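Local coordinates for DUF1611 domain-containing protein (Anabaena variabilis, PDB 2OBN) that is of unknown function but joins a Rossmann-like domain to a P-loop NTPase-like domain, an architecture consistent with nucleotide binding, at residues G145-R148 / T149-C152; D199-L203 / D204-V208; P275-L279 / P280-R284; A309-D312 / E313-K317. The protein carries 2 engineered substitutions. All coordinates share one frame; numbering follows the deposited sequence.

Contact 1 (G145-R148 / T149-C152); sequences GAAR and TLPC
Ala-146, Ala-147 and Arg-148 wind into a short 3-10 turn that runs on into Thr-149, so the two segments meet as one tight coil just before the chain enters strand 153-159. Successive backbone bonds, each reaching three residues back, define it: Arg-148 N to Gly-145 O, a weak one from Thr-149 N to Ala-146 O at 3.3 Å, and Leu-150 N to Ala-147 O at 3.0 Å, nearly straight at 165°. The Thr-149 hydroxyl turns back to one of these carbonyls, OG1 donating to Ala-146 O at 3.0 Å; with chi1 at -52° it sits beside its own backbone N, and both donors converge on one acceptor. Arg-148 grips the start of the coil, NH1 donating to Gly-145 O at 3.1 Å with the oxygen in the guanidinium plane, while the backbone N also donates to it, from the opposite face of its carbonyl plane. Thr-149 OG1 lies over one guanidinium face, near its rim. On the inner side Leu-150 CD1 meets Ala-147 CB at 4.1 Å, and both side chains also rest on Val-219 of helix 208-222. Replacing Leu-150 by alanine would probably open a gap against Ala-147, Val-219 and Met-220, weakening the coil's hold on that helix. The chemistry is thus two-sided: polar groups satisfy the carbonyls of the turn, and an apolar seam fastens it to the helix.

Contact 2 (D199-L203 / D204-V208); sequences DGVAL and DAVRV
Within the connection between helices 191-197 and 208-222 of the P-loop domain, Val-201 and Ala-202 fold back on Ala-205 and Val-206 through an inverse gamma turn centred on Ala-202 (phi/psi -85°/84°), followed at once by a 3-10 turn. The 3-10 turn rests on two backbone bonds, each spanning three residues: Ala-205 N to Ala-202 O at 3.2 Å and Val-206 N to Leu-203 O at 3.0 Å. Both donors stand well above the planes of the carbonyls they meet, consistent with the tight winding. The chain reversal brings two valines together, Val-201 CG2 lying 3.8 Å from Val-206 CG2, with the side chains crossing at about a right angle. With CG1 of Val-206 anti to the backbone N (chi1 177°), CG2 is left beside that N, which turns this methyl back over the coil, where it also lies 3.8 Å from Ala-202 O. Leu-203 CD1 approaches the same methyl more loosely, at 4.4 Å, and its side chain continues into the apolar surface formed by Ala-211, Val-215 and Leu-248. The Asp-204 carboxylate makes a salt bridge, OD2 to Arg-134 NH2. This OD2 also comes close to a like charge, Asp-209 OD2 of the second subunit, and backbone hydrogen bonds tie the turn to that chain. Arg-134 therefore probably offsets a repulsion at the dimer interface, while the valines and leucine anchor the loop from within.

Contact 3 (P275-L279 / P280-R284); sequences PIPPL and PEVIR
With CG1 anti to the backbone N (chi1 179°), Val-282 has CG2 beside that N and so turns this methyl back to Pro-277, whose CD it meets at 4.0 Å, the two side chains crossing at about a right angle. The contact is the N-terminus of helix 279-291, with Pro-278 as N-cap: its psi of 152° is extended, whereas Leu-279 and Pro-280 already have helical angles. Prolines suit this place, because Pro-280 in the first turn has no N-H to leave without an acceptor. The carbonyl of Pro-278 opens the helical bonding, accepting from Val-282 N at 3.2 Å within its carbonyl plane and, weakly, from Glu-281 N at 3.0 Å. Outside the bonds, Pro-277 CB lies against Glu-281 CB at 4.0 Å, and Gly-293 of the second subunit packs on both residues. The Leu-279 side chain packs on Leu-259 and Ile-304 of the sheet and on Thr-323 of helix 313-327, which seats the helix on the P-loop domain's core. The next carbonyl takes up the regular pattern: Ile-283 N donates to Leu-279 O at 2.8 Å, nearly along the C=O axis, and Ile-283 CG1 flanks that oxygen at 3.3 Å.

Contact 4 (A309-D312 / E313-K317); sequences AHLD and EYAAK
Asp-312 caps the N-terminus of helix 313-327, its side chain capping Ala-315 N and its carbonyl accepting from Ala-316 N, while Leu-311 packs alongside. The helix follows strand 301-307 of the P-loop domain's parallel sheet. Glu-313 opens it, and its extended side chain touches Arg-336 and Phe-337 of helix 334-337. Tyr-314 comes next; its ring leads outward, but its CB stays 3.5 Å from Asp-312 OD1. Ala-315 is the focus of the contact. Its N donates to Asp-312 OD1 at 2.6 Å, with an N-H...O angle of 159°, and the N-H meets the oxygen almost head-on. The Asp-312 torsion explains the reach: at chi1 64° its CG stands between the backbone N and the carbonyl carbon, which swings the carboxylate over the end of the helix, where the helix dipole would probably stabilise its negative charge. The Ala-315 methyl also meets Leu-311, CB to CB at 4.0 Å, and the same CB lies close to Asp-312 OD1, at 3.1 Å. Ala-316 N then takes up the first regular helical bond, to Asp-312 O at 2.9 Å, and Leu-311 CD1 lies near its CA at 4.1 Å. Lys-317 continues the helix, its N bonded to Glu-313 O, and makes a long salt bridge, NZ to Glu-313 OE2, of 3.9 Å.

How the contacts relate
All four contacts lie within the P-loop domain range and follow one another along the chain without touching. Contacts 1 and 2, with centres 20 Å apart, share helix 208-222: contact 2 leads into its start, and contact 1 rests on Val-219 and Met-220 further along before entering strand 153-159 of the parallel sheet. Contacts 3 and 4, with centres 22 Å apart, begin helices 279-291 and 313-327, which follow strands 256-262 and 301-307; Leu-279 of contact 3 packs against the second helix. Contacts 2 and 4 lie on opposite sides of the chain's centre. Contacts 1, 2 and 3 touch the second subunit, so they lie at the dimer interface and probably contribute to it, contact 2 through backbone hydrogen bonds.

Contact 1 (G145-R148 / T149-C152)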
loop_
_atom_site.group_PDB
_atom_site.type_symbol
_atom_site.label_atom_id
_atom_site.label_comp_id
_atom_site.label_asym_id
_atom_site.label_seq_id
_atom_site.Cartn_x
_atom_site.Cartn_y
_atom_site.Cartn_z
ATOM N N GLY B 145 3.329 -14.712 3.842
ATOM C CA GLY B 145 3.521 -14.937 5.273
ATOM C C GLY B 145 4.701 -15.855 5.617
ATOM O O GLY B 145 4.744 -16.417 6.719
ATOM N N ALA B 146 5.671 -15.969 4.698
ATOM C CA ALA B 146 6.841 -16.858 4.853
ATOM C C ALA B 146 7.746 -16.519 6.020
ATOM O O ALA B 146 8.484 -17.385 6.468
ATOM C CB ALA B 146 7.672 -16.878 3.579
ATOM N N ALA B 147 7.704 -15.269 6.489
ATOM C CA ALA B 147 8.525 -14.822 7.606
ATOM C C ALA B 147 8.134 -15.468 8.935
ATOM O O ALA B 147 8.946 -15.512 9.840
ATOM C CB ALA B 147 8.457 -13.314 7.724
ATOM N N ARG B 148 6.900 -15.972 9.045
ATOM C CA ARG B 148 6.422 -16.616 10.266
ATOM C C ARG B 148 7.252 -17.841 10.608
ATOM O O ARG B 148 7.237 -18.309 11.743
ATOM C CB ARG B 148 4.966 -17.063 10.099
ATOM C CG ARG B 148 4.802 -18.335 9.321
ATOM C CD ARG B 148 3.369 -18.588 8.931
ATOM N NE ARG B 148 3.230 -19.917 8.346
ATOM C CZ ARG B 148 3.627 -20.269 7.117
ATOM N NH1 ARG B 148 4.194 -19.401 6.276
ATOM N NH2 ARG B 148 3.436 -21.516 6.709
ATOM N N THR B 149 7.901 -18.383 9.576
ATOM C CA THR B 149 8.778 -19.543 9.629
ATOM C C THR B 149 10.164 -19.274 10.243
ATOM O O THR B 149 10.886 -20.219 10.582
ATOM C CB THR B 149 9.064 -19.964 8.168
ATOM O OG1 THR B 149 7.839 -20.125 7.452
ATOM C CG2 THR B 149 9.787 -21.216 8.095
ATOM N N LEU B 150 10.542 -17.999 10.349
ATOM C CA LEU B 150 11.878 -17.635 10.780
ATOM C C LEU B 150 12.081 -17.810 12.282
ATOM O O LEU B 150 11.151 -17.612 13.063
ATOM C CB LEU B 150 12.227 -16.211 10.352
ATOM C CG LEU B 150 12.286 -15.910 8.853
ATOM C CD1 LEU B 150 12.296 -14.398 8.662
ATOM C CD2 LEU B 150 13.479 -16.541 8.184
ATOM N N PRO B 151 13.308 -18.205 12.679
ATOM C CA PRO B 151 13.641 -18.481 14.076
ATOM C C PRO B 151 13.858 -17.244 14.914
ATOM O O PRO B 151 13.672 -17.277 16.118
ATOM C CB PRO B 151 14.962 -19.260 13.962
ATOM C CG PRO B 151 15.615 -18.679 12.727
ATOM C CD PRO B 151 14.469 -18.430 11.782
ATOM N N CYS B 152 14.261 -16.162 14.274
ATOM C CA CYS B 152 14.526 -14.909 14.952
ATOM C C CYS B 152 13.275 -14.197 15.438
ATOM O O CYS B 152 12.178 -14.448 14.969
ATOM C CB CYS B 152 15.221 -13.965 13.974
ATOM S SG CYS B 152 14.197 -13.494 12.558
#

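Contact 2 (D199-L203 / D204-V208)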
loop_
_atom_site.group_PDB
_atom_site.type_symbol
_atom_site.label_atom_id
_atom_site.label_comp_id
_atom_site.label_asym_id
_atom_site.label_seq_id
_atom_site.Cartn_x
_atom_site.Cartn_y
_atom_site.Cartn_z
ATOM N N ASP B 199 21.079 0.262 2.379
ATOM C CA ASP B 199 20.274 -0.825 1.837
ATOM C C ASP B 199 18.920 -0.894 2.581
ATOM O O ASP B 199 18.724 -0.246 3.611
ATOM C CB ASP B 199 21.036 -2.154 1.963
ATOM C CG ASP B 199 20.650 -3.176 0.886
ATOM O OD1 ASP B 199 19.526 -3.113 0.323
ATOM O OD2 ASP B 199 21.496 -4.054 0.597
ATOM N N GLY B 200 18.005 -1.690 2.045
ATOM C CA GLY B 200 16.673 -1.866 2.598
ATOM C C GLY B 200 15.666 -1.553 1.520
ATOM O O GLY B 200 15.944 -1.778 0.352
ATOM N N VAL B 201 14.504 -1.030 1.903
ATOM C CA VAL B 201 13.470 -0.678 0.931
ATOM C C VAL B 201 12.672 0.572 1.330
ATOM O O VAL B 201 12.252 0.692 2.460
ATOM C CB VAL B 201 12.478 -1.871 0.698
ATOM C CG1 VAL B 201 11.842 -2.348 2.005
ATOM C CG2 VAL B 201 11.396 -1.484 -0.307
ATOM N N ALA B 202 12.489 1.507 0.395
ATOM C CA ALA B 202 11.655 2.683 0.636
ATOM C C ALA B 202 10.221 2.241 0.337
ATOM O O ALA B 202 9.714 2.448 -0.761
ATOM C CB ALA B 202 12.059 3.825 -0.251
ATOM N N LEU B 203 9.586 1.627 1.330
ATOM C CA LEU B 203 8.261 1.025 1.171
ATOM C C LEU B 203 7.152 1.931 0.657
ATOM O O LEU B 203 6.295 1.461 -0.088
ATOM C CB LEU B 203 7.815 0.411 2.496
ATOM C CG LEU B 203 6.529 -0.407 2.497
ATOM C CD1 LEU B 203 6.668 -1.612 1.592
ATOM C CD2 LEU B 203 6.184 -0.838 3.916
ATOM N N ASP B 204 7.166 3.220 1.003
ATOM C CA ASP B 204 6.072 4.113 0.572
ATOM C C ASP B 204 6.055 4.424 -0.925
ATOM O O ASP B 204 5.085 4.996 -1.431
ATOM C CB ASP B 204 5.980 5.385 1.426
ATOM C CG ASP B 204 7.117 6.378 1.185
ATOM O OD1 ASP B 204 7.952 6.204 0.288
ATOM O OD2 ASP B 204 7.156 7.378 1.928
ATOM N N ALA B 205 7.137 4.060 -1.614
ATOM C CA ALA B 205 7.253 4.199 -3.061
ATOM C C ALA B 205 7.031 2.866 -3.784
ATOM O O ALA B 205 7.156 2.804 -5.012
ATOM C CB ALA B 205 8.616 4.743 -3.408
ATOM N N VAL B 206 6.756 1.791 -3.035
ATOM C CA VAL B 206 6.486 0.483 -3.645
ATOM C C VAL B 206 5.002 0.413 -4.026
ATOM O O VAL B 206 4.137 0.956 -3.316
ATOM C CB VAL B 206 6.835 -0.686 -2.689
ATOM C CG1 VAL B 206 6.468 -2.048 -3.319
ATOM C CG2 VAL B 206 8.318 -0.663 -2.330
ATOM N N ARG B 207 4.703 -0.240 -5.151
ATOM C CA ARG B 207 3.308 -0.400 -5.579
ATOM C C ARG B 207 2.577 -1.257 -4.557
ATOM O O ARG B 207 3.166 -2.183 -3.989
ATOM C CB ARG B 207 3.222 -1.053 -6.963
ATOM C CG ARG B 207 3.690 -0.161 -8.103
ATOM C CD ARG B 207 3.876 -0.956 -9.382
ATOM N NE ARG B 207 5.085 -1.777 -9.345
ATOM C CZ ARG B 207 5.511 -2.553 -10.343
ATOM N NH1 ARG B 207 4.827 -2.661 -11.470
ATOM N NH2 ARG B 207 6.629 -3.247 -10.210
ATOM N N VAL B 208 1.296 -0.953 -4.354
ATOM C CA VAL B 208 0.465 -1.638 -3.350
ATOM C C VAL B 208 0.560 -3.170 -3.430
ATOM O O VAL B 208 0.819 -3.827 -2.416
ATOM C CB VAL B 208 -1.000 -1.120 -3.410
ATOM C CG1 VAL B 208 -1.997 -2.062 -2.734
ATOM C CG2 VAL B 208 -1.093 0.268 -2.802
#

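Contact 3 (P275-L279 / P280-R284)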
loop_
_atom_site.group_PDB
_atom_site.type_symbol
_atom_site.label_atom_id
_atom_site.label_comp_id
_atom_site.label_asym_id
_atom_site.label_seq_id
_atom_site.Cartn_x
_atom_site.Cartn_y
_atom_site.Cartn_z
ATOM N N PRO B 275 -8.731 12.699 15.709
ATOM C CA PRO B 275 -8.109 12.446 17.009
ATOM C C PRO B 275 -7.211 11.198 17.095
ATOM O O PRO B 275 -7.261 10.305 16.234
ATOM C CB PRO B 275 -9.316 12.227 17.925
ATOM C CG PRO B 275 -10.407 11.742 17.021
ATOM C CD PRO B 275 -10.181 12.407 15.714
ATOM N N ILE B 276 -6.390 11.178 18.139
ATOM C CA ILE B 276 -5.616 10.014 18.514
ATOM C C ILE B 276 -6.406 9.391 19.655
ATOM O O ILE B 276 -6.549 10.006 20.714
ATOM C CB ILE B 276 -4.204 10.349 19.038
ATOM C CG1 ILE B 276 -3.355 10.981 17.921
ATOM C CG2 ILE B 276 -3.556 9.073 19.613
ATOM C CD1 ILE B 276 -1.873 11.235 18.283
ATOM N N PRO B 277 -6.925 8.174 19.468
ATOM C CA PRO B 277 -7.652 7.622 20.615
ATOM C C PRO B 277 -6.750 7.367 21.847
ATOM O O PRO B 277 -5.510 7.436 21.745
ATOM C CB PRO B 277 -8.180 6.275 20.090
ATOM C CG PRO B 277 -7.968 6.278 18.602
ATOM C CD PRO B 277 -6.883 7.245 18.320
ATOM N N PRO B 278 -7.359 7.073 23.007
ATOM C CA PRO B 278 -6.534 6.726 24.162
ATOM C C PRO B 278 -5.672 5.525 23.793
ATOM O O PRO B 278 -6.091 4.729 22.957
ATOM C CB PRO B 278 -7.556 6.337 25.224
ATOM C CG PRO B 278 -8.818 7.056 24.825
ATOM C CD PRO B 278 -8.799 7.045 23.318
ATOM N N LEU B 279 -4.501 5.393 24.416
ATOM C CA LEU B 279 -3.554 4.328 24.073
ATOM C C LEU B 279 -4.070 2.895 24.182
ATOM O O LEU B 279 -3.707 2.079 23.340
ATOM C CB LEU B 279 -2.221 4.502 24.819
ATOM C CG LEU B 279 -1.368 5.704 24.351
ATOM C CD1 LEU B 279 -0.085 5.840 25.171
ATOM C CD2 LEU B 279 -1.005 5.607 22.869
ATOM N N PRO B 280 -4.912 2.575 25.200
ATOM C CA PRO B 280 -5.475 1.217 25.240
ATOM C C PRO B 280 -6.247 0.870 23.958
ATOM O O PRO B 280 -6.188 -0.268 23.501
ATOM C CB PRO B 280 -6.435 1.264 26.444
ATOM C CG PRO B 280 -5.906 2.300 27.305
ATOM C CD PRO B 280 -5.381 3.362 26.354
ATOM N N GLU B 281 -6.959 1.848 23.396
ATOM C CA GLU B 281 -7.681 1.638 22.130
ATOM C C GLU B 281 -6.738 1.471 20.953
ATOM O O GLU B 281 -7.005 0.668 20.065
ATOM C CB GLU B 281 -8.694 2.772 21.850
ATOM C CG GLU B 281 -9.925 2.718 22.744
ATOM C CD GLU B 281 -10.654 1.403 22.583
ATOM O OE1 GLU B 281 -11.013 1.052 21.436
ATOM O OE2 GLU B 281 -10.845 0.700 23.599
ATOM N N VAL B 282 -5.648 2.234 20.943
ATOM C CA VAL B 282 -4.662 2.142 19.871
ATOM C C VAL B 282 -3.977 0.761 19.957
ATOM O O VAL B 282 -3.712 0.126 18.935
ATOM C CB VAL B 282 -3.609 3.309 19.932
ATOM C CG1 VAL B 282 -2.582 3.174 18.820
ATOM C CG2 VAL B 282 -4.284 4.690 19.862
ATOM N N ILE B 283 -3.680 0.302 21.172
ATOM C CA ILE B 283 -3.074 -1.039 21.365
ATOM C C ILE B 283 -3.978 -2.148 20.820
ATOM O O ILE B 283 -3.509 -3.049 20.116
ATOM C CB ILE B 283 -2.748 -1.291 22.847
ATOM C CG1 ILE B 283 -1.560 -0.405 23.271
ATOM C CG2 ILE B 283 -2.450 -2.768 23.101
ATOM C CD1 ILE B 283 -1.477 -0.153 24.763
ATOM N N ARG B 284 -5.265 -2.072 21.141
ATOM C CA ARG B 284 -6.249 -3.038 20.648
ATOM C C ARG B 284 -6.309 -3.024 19.100
ATOM O O ARG B 284 -6.293 -4.072 18.455
ATOM C CB ARG B 284 -7.620 -2.728 21.253
ATOM C CG ARG B 284 -8.677 -3.788 20.996
#

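Contact 4 (A309-D312 / E313-K317)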
loop_
_atom_site.group_PDB
_atom_site.type_symbol
_atom_site.label_atom_id
_atom_site.label_comp_id
_atom_site.label_asym_id
_atom_site.label_seq_id
_atom_site.Cartn_x
_atom_site.Cartn_y
_atom_site.Cartn_z
ATOM N N ALA B 309 10.635 14.356 24.242
ATOM C CA ALA B 309 11.688 15.356 23.977
ATOM C C ALA B 309 11.324 16.806 24.272
ATOM O O ALA B 309 12.180 17.609 24.668
ATOM C CB ALA B 309 12.192 15.220 22.536
ATOM N N HIS B 310 10.054 17.134 24.090
ATOM C CA HIS B 310 9.549 18.476 24.331
ATOM C C HIS B 310 9.346 18.832 25.820
ATOM O O HIS B 310 9.047 19.984 26.145
ATOM C CB HIS B 310 8.225 18.655 23.572
ATOM C CG HIS B 310 7.144 17.698 23.990
ATOM N ND1 HIS B 310 7.162 16.358 23.657
ATOM C CD2 HIS B 310 5.997 17.894 24.681
ATOM C CE1 HIS B 310 6.087 15.765 24.143
ATOM N NE2 HIS B 310 5.357 16.677 24.762
ATOM N N LEU B 311 9.496 17.851 26.707
ATOM C CA LEU B 311 9.249 18.027 28.140
ATOM C C LEU B 311 10.522 18.126 28.955
ATOM O O LEU B 311 11.573 17.699 28.506
ATOM C CB LEU B 311 8.465 16.818 28.667
ATOM C CG LEU B 311 7.100 16.572 28.044
ATOM C CD1 LEU B 311 6.509 15.265 28.558
ATOM C CD2 LEU B 311 6.164 17.757 28.318
ATOM N N ASP B 312 10.421 18.712 30.150
ATOM C CA ASP B 312 11.552 18.723 31.095
ATOM C C ASP B 312 11.656 17.287 31.656
ATOM O O ASP B 312 10.725 16.485 31.494
ATOM C CB ASP B 312 11.402 19.814 32.186
ATOM C CG ASP B 312 10.206 19.598 33.110
ATOM O OD1 ASP B 312 9.902 18.449 33.481
ATOM O OD2 ASP B 312 9.575 20.592 33.500
ATOM N N GLU B 313 12.768 16.959 32.297
ATOM C CA GLU B 313 13.010 15.581 32.790
ATOM C C GLU B 313 11.960 15.097 33.783
ATOM O O GLU B 313 11.559 13.933 33.764
ATOM C CB GLU B 313 14.404 15.461 33.440
ATOM C CG GLU B 313 14.904 14.004 33.569
ATOM C CD GLU B 313 16.278 13.883 34.239
ATOM O OE1 GLU B 313 16.704 14.826 34.942
ATOM O OE2 GLU B 313 16.936 12.831 34.085
ATOM N N TYR B 314 11.535 16.004 34.652
ATOM C CA TYR B 314 10.536 15.718 35.683
ATOM C C TYR B 314 9.186 15.392 35.055
ATOM O O TYR B 314 8.498 14.465 35.489
ATOM C CB TYR B 314 10.407 16.924 36.613
ATOM C CG TYR B 314 9.533 16.719 37.831
ATOM C CD1 TYR B 314 8.162 16.933 37.770
ATOM C CD2 TYR B 314 10.090 16.359 39.057
ATOM C CE1 TYR B 314 7.357 16.769 38.884
ATOM C CE2 TYR B 314 9.295 16.198 40.192
ATOM C CZ TYR B 314 7.922 16.403 40.095
ATOM O OH TYR B 314 7.109 16.256 41.211
ATOM N N ALA B 315 8.812 16.166 34.041
ATOM C CA ALA B 315 7.565 15.957 33.331
ATOM C C ALA B 315 7.626 14.689 32.486
ATOM O O ALA B 315 6.619 13.975 32.356
ATOM C CB ALA B 315 7.249 17.178 32.457
ATOM N N ALA B 316 8.798 14.422 31.904
ATOM C CA ALA B 316 9.017 13.224 31.080
ATOM C C ALA B 316 8.780 11.981 31.902
ATOM O O ALA B 316 8.113 11.059 31.454
ATOM C CB ALA B 316 10.435 13.196 30.511
ATOM N N LYS B 317 9.343 11.971 33.107
ATOM C CA LYS B 317 9.176 10.853 34.029
ATOM C C LYS B 317 7.720 10.697 34.457
ATOM O O LYS B 317 7.217 9.584 34.503
ATOM C CB LYS B 317 10.138 10.984 35.213
ATOM C CG LYS B 317 11.595 10.721 34.816
ATOM C CD LYS B 317 12.545 10.913 35.981
ATOM C CE LYS B 317 14.001 10.631 35.589
ATOM N NZ LYS B 317 14.921 10.875 36.754
#